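Local atomic coordinates of branched-chain amino acid aminotransferase (Thermoproteus uzoniensis, PDB entry 5CE8), a protein that uses pyridoxal 5'-phosphate to transfer amino groups between branched-chain amino acids and 2-oxoglutarate, probably acting on leucine, isoleucine and valine. Residues L215-L220 and E241-R246; K14-G19 and S86-E91; Y56-R61 and E286-I291. One frame throughout, in Å; residues are numbered along the deposited sequence.

Interaction 1 of 3, residues L215-L220 and E241-R246. With PLP (pyridoxal-5'-phosphate), chain D.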
loop_
_atom_site.group_PDB
_atom_site.type_symbol
_atom_site.label_atom_id
_atom_site.label_comp_id
_atom_site.label_asym_id
_atom_site.label_seq_id
_atom_site.Cartn_x
_atom_site.Cartn_y
_atom_site.Cartn_z
ATOM N N LEU A 215 3.354 15.561 11.776
ATOM C CA LEU A 215 4.563 14.813 12.200
ATOM C C LEU A 215 4.587 13.435 11.681
ATOM O O LEU A 215 5.609 12.963 11.148
ATOM C CB LEU A 215 4.633 14.799 13.721
ATOM C CG LEU A 215 5.674 15.654 14.457
ATOM C CD1 LEU A 215 5.783 17.047 13.928
ATOM C CD2 LEU A 215 5.335 15.699 15.939
ATOM N N GLU A 216 3.409 12.819 11.700
ATOM C CA GLU A 216 3.242 11.435 11.391
ATOM C C GLU A 216 3.380 11.098 9.923
ATOM O O GLU A 216 3.392 9.934 9.581
ATOM C CB GLU A 216 1.898 10.930 11.932
ATOM C CG GLU A 216 0.670 11.676 11.545
ATOM C CD GLU A 216 0.256 12.762 12.583
ATOM O OE1 GLU A 216 1.115 13.338 13.316
ATOM O OE2 GLU A 216 -0.928 13.063 12.673
ATOM N N ASP A 217 3.313 12.114 9.058
ATOM C CA ASP A 217 3.252 11.889 7.633
ATOM C C ASP A 217 4.601 11.417 6.996
ATOM O O ASP A 217 4.616 11.015 5.843
ATOM C CB ASP A 217 2.645 13.059 6.868
ATOM C CG ASP A 217 1.060 12.949 6.706
ATOM O OD1 ASP A 217 0.426 12.156 7.428
ATOM O OD2 ASP A 217 0.492 13.719 5.902
ATOM N N GLY A 218 5.717 11.470 7.748
ATOM C CA GLY A 218 6.980 11.165 7.198
ATOM C C GLY A 218 7.930 12.351 7.091
ATOM O O GLY A 218 8.822 12.206 6.415
ATOM N N ILE A 219 7.697 13.497 7.763
ATOM C CA ILE A 219 8.614 14.679 7.741
ATOM C C ILE A 219 9.759 14.552 8.729
ATOM O O ILE A 219 9.719 13.706 9.671
ATOM C CB ILE A 219 7.880 16.032 7.987
ATOM C CG1 ILE A 219 7.156 16.053 9.361
ATOM C CG2 ILE A 219 6.789 16.259 6.930
ATOM C CD1 ILE A 219 6.707 17.421 9.814
ATOM N N LEU A 220 10.814 15.328 8.467
ATOM C CA LEU A 220 11.699 15.657 9.544
ATOM C C LEU A 220 11.061 16.880 10.248
ATOM O O LEU A 220 10.551 17.772 9.559
ATOM C CB LEU A 220 13.064 15.926 8.957
ATOM C CG LEU A 220 13.950 16.093 10.196
ATOM C CD1 LEU A 220 15.026 15.032 10.118
ATOM C CD2 LEU A 220 14.377 17.509 10.373
ATOM N N GLU A 241 -1.946 21.431 11.312
ATOM C CA GLU A 241 -1.112 20.366 10.936
ATOM C C GLU A 241 -1.935 19.265 10.435
ATOM O O GLU A 241 -2.419 18.497 11.236
ATOM C CB GLU A 241 -0.255 19.922 12.080
ATOM C CG GLU A 241 0.717 20.990 12.439
ATOM C CD GLU A 241 1.513 20.592 13.635
ATOM O OE1 GLU A 241 1.301 21.193 14.639
ATOM O OE2 GLU A 241 2.299 19.641 13.599
ATOM N N LYS A 242 -2.085 19.206 9.099
ATOM C CA LYS A 242 -3.006 18.273 8.435
ATOM C C LYS A 242 -2.342 17.766 7.118
ATOM O O LYS A 242 -1.597 18.505 6.423
ATOM C CB LYS A 242 -4.259 19.104 8.222
ATOM C CG LYS A 242 -5.534 18.554 7.685
ATOM N N SER A 243 -2.680 16.555 6.702
ATOM C CA SER A 243 -2.131 16.074 5.457
ATOM C C SER A 243 -2.511 16.967 4.299
ATOM O O SER A 243 -3.639 17.553 4.320
ATOM C CB SER A 243 -2.562 14.666 5.193
ATOM O OG SER A 243 -2.111 13.891 6.266
ATOM N N ILE A 244 -1.546 17.177 3.396
ATOM C CA ILE A 244 -1.735 17.987 2.212
ATOM C C ILE A 244 -1.784 17.129 0.947
ATOM O O ILE A 244 -0.894 16.421 0.736
ATOM C CB ILE A 244 -0.571 19.022 2.115
ATOM C CG1 ILE A 244 -0.840 20.098 3.165
ATOM C CG2 ILE A 244 -0.602 19.724 0.764
ATOM C CD1 ILE A 244 0.301 21.038 3.337
ATOM N N THR A 245 -2.781 17.276 0.054
ATOM C CA THR A 245 -2.680 16.583 -1.215
ATOM C C THR A 245 -1.983 17.472 -2.293
ATOM O O THR A 245 -1.878 18.651 -2.168
ATOM C CB THR A 245 -4.040 16.235 -1.726
ATOM O OG1 THR A 245 -4.735 17.447 -1.889
ATOM C CG2 THR A 245 -4.761 15.394 -0.720
ATOM N N ARG A 246 -1.582 16.836 -3.363
ATOM C CA ARG A 246 -1.219 17.504 -4.533
ATOM C C ARG A 246 -2.258 18.564 -5.065
ATOM O O ARG A 246 -1.878 19.650 -5.346
ATOM C CB ARG A 246 -0.909 16.440 -5.501
ATOM C CG ARG A 246 -0.676 16.781 -6.953
ATOM C CD ARG A 246 -0.507 15.372 -7.573
ATOM N NE ARG A 246 0.422 15.622 -8.545
ATOM C CZ ARG A 246 1.440 14.913 -8.925
ATOM N NH1 ARG A 246 1.622 13.612 -8.663
ATOM N NH2 ARG A 246 2.170 15.627 -9.766
HETATM N N1 PLP D . 13.285 18.392 5.910
HETATM C C2 PLP D . 14.237 17.463 5.911
HETATM C C2A PLP D . 14.066 16.188 5.141
HETATM C C3 PLP D . 15.511 17.699 6.574
HETATM O O3 PLP D . 16.530 16.755 6.481
HETATM C C4 PLP D . 15.694 18.985 7.302
HETATM C C4A PLP D . 16.966 19.335 8.048
HETATM C C5 PLP D . 14.537 19.923 7.254
HETATM C C6 PLP D . 13.377 19.533 6.526
HETATM C C5A PLP D . 14.524 21.299 7.856
HETATM O O4P PLP D . 14.821 21.284 9.205
HETATM P P PLP D . 15.374 22.599 9.876
HETATM O O1P PLP D . 16.690 23.052 9.155
HETATM O O2P PLP D . 14.256 23.549 9.925
HETATM O O3P PLP D . 15.833 22.257 11.266
HETATM O O HOH W 1 2.022 17.113 13.762
HETATM O O HOH W 2 0.809 15.571 4.196
#
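The carboxylate of D217 meets the hydroxyl of S243 where two loops pass side by side. Traced outward, the D217 side chain leaves the backbone with its CB directed at the opposite loop, and it also touches K193 and V195. At CG the chain has come within 3.3 Å of S243 OG. OD1 is equally near that oxygen, at 3.3 Å from S243 OG, but makes no bond to it. The bond belongs to OD2, which accepts from S243 OG at 2.6 Å through its syn lone pair, on the side of OD1. With OG turned anti to the carbonyl carbon (chi1 -59°), the S243 hydroxyl reaches across to D217. OD2 also accepts a hydrogen bond from a water, and this water in turn accepts from I244 N at 3.0 Å, so one carboxylate oxygen joins the side chain of S243 to the backbone of the next residue. A second water bridges the loops farther along, accepting from L215 N at 2.9 Å and donating to E241 OE2, the atom that also forms a salt bridge with R225.

In this class-IV aminotransferase the 215-220 loop runs from strand 209-212 to helix 223-235, whose first residues, I223 and T224, give backbone N-H groups to the cofactor. Before that helix, L220 lies over one face of the pyridine ring: its CB is 3.6 Å from PLP C2, and its CD2 is 3.7 Å from PLP C4. The anti placement of CG relative to the backbone N (chi1 -173°) carries the branch along the ring. On the other loop, T245 N-caps helix 246-250, and its backbone N binds E248 OE1, consistent with a capping box. E216 of a neighbouring subunit packs on S243.

Interaction 2 of 3, residues K14-G19 and S86-E91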
loop_
_atom_site.group_PDB
_atom_site.type_symbol
_atom_site.label_atom_id
_atom_site.label_comp_id
_atom_site.label_asym_id
_atom_site.label_seq_id
_atom_site.Cartn_x
_atom_site.Cartn_y
_atom_site.Cartn_z
ATOM N N LYS A 14 39.462 26.171 10.759
ATOM C CA LYS A 14 39.533 25.185 11.855
ATOM C C LYS A 14 38.168 24.503 11.952
ATOM O O LYS A 14 37.175 25.166 11.751
ATOM C CB LYS A 14 39.799 25.893 13.192
ATOM C CG LYS A 14 41.240 26.392 13.524
ATOM C CD LYS A 14 42.338 25.397 13.316
ATOM C CE LYS A 14 43.630 26.154 13.751
ATOM N NZ LYS A 14 44.858 25.347 13.545
ATOM N N VAL A 15 38.160 23.199 12.219
ATOM C CA VAL A 15 36.989 22.356 12.357
ATOM C C VAL A 15 37.163 21.556 13.646
ATOM O O VAL A 15 38.257 21.136 14.023
ATOM C CB VAL A 15 36.890 21.364 11.138
ATOM C CG1 VAL A 15 35.897 20.230 11.421
ATOM C CG2 VAL A 15 36.509 22.120 9.806
ATOM N N TRP A 16 36.080 21.379 14.353
ATOM C CA TRP A 16 36.134 20.610 15.577
ATOM C C TRP A 16 35.916 19.148 15.256
ATOM O O TRP A 16 34.950 18.716 14.590
ATOM C CB TRP A 16 35.140 21.222 16.562
ATOM C CG TRP A 16 35.056 20.818 17.975
ATOM C CD1 TRP A 16 35.447 21.571 19.018
ATOM C CD2 TRP A 16 34.339 19.702 18.551
ATOM N NE1 TRP A 16 35.101 20.955 20.178
ATOM C CE2 TRP A 16 34.409 19.826 19.932
ATOM C CE3 TRP A 16 33.684 18.621 18.041
ATOM C CZ2 TRP A 16 33.825 18.921 20.808
ATOM C CZ3 TRP A 16 33.077 17.729 18.939
ATOM C CH2 TRP A 16 33.186 17.862 20.281
ATOM N N LEU A 17 36.807 18.358 15.819
ATOM C CA LEU A 17 36.784 16.977 15.672
ATOM C C LEU A 17 37.074 16.362 17.020
ATOM O O LEU A 17 38.177 16.497 17.560
ATOM C CB LEU A 17 37.827 16.664 14.646
ATOM C CG LEU A 17 37.918 15.221 14.209
ATOM C CD1 LEU A 17 36.554 14.637 14.104
ATOM C CD2 LEU A 17 38.617 15.066 12.867
ATOM N N ASP A 18 36.082 15.724 17.604
ATOM C CA ASP A 18 36.258 15.093 18.877
ATOM C C ASP A 18 36.997 15.868 19.965
ATOM O O ASP A 18 37.964 15.397 20.632
ATOM C CB ASP A 18 36.863 13.725 18.653
ATOM C CG ASP A 18 35.799 12.701 18.255
ATOM O OD1 ASP A 18 34.611 13.017 18.307
ATOM O OD2 ASP A 18 36.168 11.596 17.877
ATOM N N GLY A 19 36.501 17.064 20.172
ATOM C CA GLY A 19 37.039 17.909 21.196
ATOM C C GLY A 19 38.345 18.592 20.869
ATOM O O GLY A 19 38.915 19.097 21.786
ATOM N N SER A 86 27.064 22.370 21.930
ATOM C CA SER A 86 26.761 23.812 21.820
ATOM C C SER A 86 28.014 24.698 22.030
ATOM O O SER A 86 28.362 25.649 21.195
ATOM C CB SER A 86 25.553 24.192 22.752
ATOM O OG SER A 86 24.316 23.493 22.373
ATOM N N LYS A 87 28.733 24.426 23.134
ATOM C CA LYS A 87 30.030 25.163 23.388
ATOM C C LYS A 87 31.085 24.974 22.320
ATOM O O LYS A 87 31.768 25.957 21.940
ATOM C CB LYS A 87 30.616 24.831 24.759
ATOM N N ALA A 88 31.180 23.734 21.814
ATOM C CA ALA A 88 32.088 23.374 20.738
ATOM C C ALA A 88 31.796 24.150 19.487
ATOM O O ALA A 88 32.707 24.598 18.825
ATOM C CB ALA A 88 32.036 21.884 20.409
ATOM N N VAL A 89 30.532 24.349 19.157
ATOM C CA VAL A 89 30.233 25.289 18.069
ATOM C C VAL A 89 30.786 26.684 18.255
ATOM O O VAL A 89 31.358 27.289 17.329
ATOM C CB VAL A 89 28.715 25.466 17.845
ATOM C CG1 VAL A 89 28.457 26.628 16.951
ATOM C CG2 VAL A 89 28.075 24.212 17.248
ATOM N N VAL A 90 30.457 27.260 19.409
ATOM C CA VAL A 90 30.862 28.608 19.749
ATOM C C VAL A 90 32.389 28.814 19.659
ATOM O O VAL A 90 32.829 29.852 19.100
ATOM C CB VAL A 90 30.240 29.044 21.115
ATOM C CG1 VAL A 90 31.015 30.153 21.785
ATOM C CG2 VAL A 90 28.809 29.432 20.896
ATOM N N GLU A 91 33.163 27.806 20.062
ATOM C CA GLU A 91 34.617 27.825 19.916
ATOM C C GLU A 91 35.063 27.673 18.525
ATOM O O GLU A 91 36.033 28.287 18.162
ATOM C CB GLU A 91 35.267 26.723 20.730
ATOM C CG GLU A 91 35.118 26.929 22.239
ATOM C CD GLU A 91 35.048 25.606 22.993
ATOM O OE1 GLU A 91 35.370 24.579 22.372
ATOM O OE2 GLU A 91 34.658 25.558 24.194
HETATM O O HOH W 3 34.864 21.465 23.321
#
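W16 receives A88 on one face of its indole. The A88 methyl sits over the five-membered ring in a CH-pi contact, 24° off the ring normal. The modelled spacing of A88 CB from the fusion carbon of the indole is shorter than carbon atoms allow and is doubtful in detail, although the placement over the face is clear. The opposite face is covered by the chain's own continuation, D18 C and G19 N lying above it toward the rim. At the indole edge a water lies in the ring plane, accepting from W16 NE1 at 3.2 Å and donating to E91 OE1 at 3.3 Å. That water is the polar link across the contact, since E91 OE1 stands 4.2 Å from W16 NE1 in an oblique position.

Strand 14-17 belongs to the antiparallel sheet of the small N-terminal domain, and helix 82-95 packs against it; with the small A88 facing W16, helix and strand come close, W16 CA and A88 CA being 7.1 Å apart. W16 has its CG anti to the backbone N (chi1 -171°), which swings the indole off the strand toward the helix.

Farther out, Y80 meets the indole edge-to-face, and I128 of strand 125-132 touches both W16 and A88 while its backbone bonds that of W16. D18 and G19 adopt left-handed backbone angles close to those of a type I' turn, linking strand 14-17 to strand 20-23 and folding the chain back over the indole. D18 fixes this turn by accepting from V126 N with OD1 and by pairing its OD2 with S125 OG. On another flank of the helix, V89, its CB directed away from the strand, packs on L60 and M64 of helix 60-74.

Interaction 3 of 3, residues Y56-R61 and E286-I291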
loop_
_atom_site.group_PDB
_atom_site.type_symbol
_atom_site.label_atom_id
_atom_site.label_comp_id
_atom_site.label_asym_id
_atom_site.label_seq_id
_atom_site.Cartn_x
_atom_site.Cartn_y
_atom_site.Cartn_z
ATOM N N TYR A 56 25.044 35.786 15.961
ATOM C CA TYR A 56 24.083 34.955 16.779
ATOM C C TYR A 56 23.796 33.611 16.096
ATOM O O TYR A 56 23.384 33.528 14.920
ATOM C CB TYR A 56 22.766 35.710 17.085
ATOM C CG TYR A 56 23.059 36.941 17.973
ATOM C CD1 TYR A 56 23.310 36.796 19.302
ATOM C CD2 TYR A 56 23.155 38.218 17.425
ATOM C CE1 TYR A 56 23.601 37.877 20.118
ATOM C CE2 TYR A 56 23.455 39.330 18.229
ATOM C CZ TYR A 56 23.728 39.131 19.579
ATOM O OH TYR A 56 24.049 40.173 20.406
ATOM N N VAL A 57 24.061 32.549 16.847
ATOM C CA VAL A 57 23.749 31.213 16.386
ATOM C C VAL A 57 22.266 30.927 16.730
ATOM O O VAL A 57 21.833 31.208 17.842
ATOM C CB VAL A 57 24.582 30.139 17.053
ATOM C CG1 VAL A 57 24.410 28.845 16.281
ATOM C CG2 VAL A 57 26.092 30.435 17.196
ATOM N N PHE A 58 21.498 30.499 15.740
ATOM C CA PHE A 58 20.047 30.459 15.882
ATOM C C PHE A 58 19.682 29.107 16.318
ATOM O O PHE A 58 20.018 28.114 15.602
ATOM C CB PHE A 58 19.321 30.760 14.621
ATOM C CG PHE A 58 17.831 30.841 14.828
ATOM C CD1 PHE A 58 17.260 31.878 15.637
ATOM C CD2 PHE A 58 17.006 29.915 14.276
ATOM C CE1 PHE A 58 15.905 31.900 15.899
ATOM C CE2 PHE A 58 15.649 29.986 14.433
ATOM C CZ PHE A 58 15.074 30.999 15.221
ATOM N N ARG A 59 19.010 29.048 17.466
ATOM C CA ARG A 59 18.508 27.843 18.184
ATOM C C ARG A 59 19.503 26.713 18.318
ATOM O O ARG A 59 19.227 25.500 18.030
ATOM C CB ARG A 59 17.138 27.370 17.719
ATOM C CG ARG A 59 16.129 28.481 17.750
ATOM C CD ARG A 59 14.736 28.040 17.214
ATOM N NE ARG A 59 14.154 27.055 18.099
ATOM C CZ ARG A 59 12.846 26.777 18.183
ATOM N NH1 ARG A 59 11.930 27.349 17.423
ATOM N NH2 ARG A 59 12.424 25.969 19.097
ATOM N N LEU A 60 20.677 27.104 18.827
ATOM C CA LEU A 60 21.784 26.116 18.926
ATOM C C LEU A 60 21.492 24.886 19.697
ATOM O O LEU A 60 21.660 23.759 19.212
ATOM C CB LEU A 60 22.969 26.805 19.543
ATOM C CG LEU A 60 24.296 26.082 19.718
ATOM C CD1 LEU A 60 24.663 25.360 18.423
ATOM C CD2 LEU A 60 25.348 27.084 20.227
ATOM N N ARG A 61 21.035 25.091 20.923
ATOM C CA ARG A 61 20.689 23.995 21.806
ATOM C C ARG A 61 19.554 23.152 21.282
ATOM O O ARG A 61 19.543 21.955 21.488
ATOM C CB ARG A 61 20.358 24.520 23.219
ATOM C CG ARG A 61 20.183 23.468 24.326
ATOM C CD ARG A 61 21.498 22.743 24.663
ATOM N NE ARG A 61 22.523 23.680 25.156
ATOM C CZ ARG A 61 22.821 23.897 26.444
ATOM N NH1 ARG A 61 22.209 23.215 27.423
ATOM N NH2 ARG A 61 23.763 24.793 26.758
ATOM N N GLU A 286 9.510 38.114 6.664
ATOM C CA GLU A 286 9.933 39.399 7.361
ATOM C C GLU A 286 10.109 39.185 8.861
ATOM O O GLU A 286 11.094 39.661 9.437
ATOM C CB GLU A 286 8.978 40.543 7.084
ATOM C CG GLU A 286 8.912 41.049 5.646
ATOM C CD GLU A 286 7.561 41.667 5.254
ATOM O OE1 GLU A 286 6.620 41.719 6.083
ATOM O OE2 GLU A 286 7.389 42.044 4.066
ATOM N N THR A 287 9.206 38.433 9.518
ATOM C CA THR A 287 9.241 38.200 11.009
ATOM C C THR A 287 10.381 37.286 11.360
ATOM O O THR A 287 11.258 37.653 12.221
ATOM C CB THR A 287 7.912 37.605 11.499
ATOM O OG1 THR A 287 6.820 38.414 10.988
ATOM C CG2 THR A 287 7.836 37.519 12.940
ATOM N N TYR A 288 10.489 36.168 10.650
ATOM C CA TYR A 288 11.685 35.289 10.772
ATOM C C TYR A 288 13.020 36.075 10.691
ATOM O O TYR A 288 13.876 35.919 11.558
ATOM C CB TYR A 288 11.677 34.150 9.746
ATOM C CG TYR A 288 12.800 33.105 9.955
ATOM C CD1 TYR A 288 12.728 32.179 10.979
ATOM C CD2 TYR A 288 13.942 33.075 9.187
ATOM C CE1 TYR A 288 13.756 31.258 11.243
ATOM C CE2 TYR A 288 14.986 32.121 9.439
ATOM C CZ TYR A 288 14.848 31.204 10.448
ATOM O OH TYR A 288 15.804 30.278 10.713
ATOM N N ARG A 289 13.150 36.964 9.703
ATOM C CA ARG A 289 14.365 37.795 9.494
ATOM C C ARG A 289 14.698 38.673 10.717
ATOM O O ARG A 289 15.856 38.758 11.144
ATOM C CB ARG A 289 14.322 38.620 8.175
ATOM N N ARG A 290 13.673 39.289 11.293
ATOM C CA ARG A 290 13.795 40.133 12.453
ATOM C C ARG A 290 14.118 39.294 13.658
ATOM O O ARG A 290 14.847 39.730 14.531
ATOM C CB ARG A 290 12.502 40.936 12.703
ATOM C CG ARG A 290 12.135 41.998 11.666
ATOM C CD ARG A 290 10.816 42.708 11.953
ATOM N NE ARG A 290 10.816 43.105 13.367
ATOM C CZ ARG A 290 11.425 44.191 13.874
ATOM N NH1 ARG A 290 12.101 45.048 13.116
ATOM N NH2 ARG A 290 11.334 44.443 15.177
ATOM N N ILE A 291 13.571 38.093 13.727
ATOM C CA ILE A 291 13.934 37.216 14.856
ATOM C C ILE A 291 15.410 36.836 14.829
ATOM O O ILE A 291 16.109 36.898 15.867
ATOM C CB ILE A 291 13.057 35.981 14.899
ATOM C CG1 ILE A 291 11.636 36.364 15.360
ATOM C CG2 ILE A 291 13.711 34.809 15.644
ATOM C CD1 ILE A 291 10.567 35.305 15.019
#
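Strand 56-58 ends beside helix 279-292 with the CA atoms of F58 and I291 9.2 Å apart, a gap bridged by side chains. The first torsion of F58, -175°, sets the phenyl ring opposite the backbone N and extends it toward the helix. There it forms an offset edge-to-face pair with Y288, in which the tyrosine turns its edge to the phenyl face; the centroids are 5.6 Å apart and the planes meet at 81°. The touching atoms lie along one side of the phenol: Y288 CE1 is 3.9 Å from F58 CE2, and Y288 OH comes to 3.7 Å from F58 CE2. One turn along the helix, the I291 branch carbon CG2 reaches F58 CE1 at 3.7 Å, on the same side of the phenyl plane as Y288. The other side is taken by R59, whose CG lies over the ring centre 3.6 Å above the plane.

The contact joins the sheet of the small domain to a helix of the large domain close to the cofactor pocket. Helix 223-235 completes the packing: T227 touches both F58 and Y288, and I231 touches I291. The Y288 side chain comes within about 4 Å of that of T224, which binds pyridoxal phosphate, and about 7 Å of the cofactor itself, placing it behind the first shell. R59, at the N-cap position of helix 60-74, is gripped by salt bridges to D62 and E226 and makes a cation-pi contact with W302.

Overall arrangement
From the N terminus, interaction 2 opens first, at strand 14-17. Interaction 3 opens within its loop, at strand 55-58, before helix 82-95 closes interaction 2, so the two cross along the chain. They also touch in space: L60 packs on S86, V89 and V90, as helix 60-74 lies against helix 82-95. Interaction 1 then opens at 215-220 and closes at 241-246, in series after interaction 2 and nested inside the long loop that interaction 3 completes at helix 279-292. Interaction 2 stays within the small domain, interaction 1 within the large one, and interaction 3 spans both. Nearest atoms of interactions 1 and 3 are about 12 Å apart.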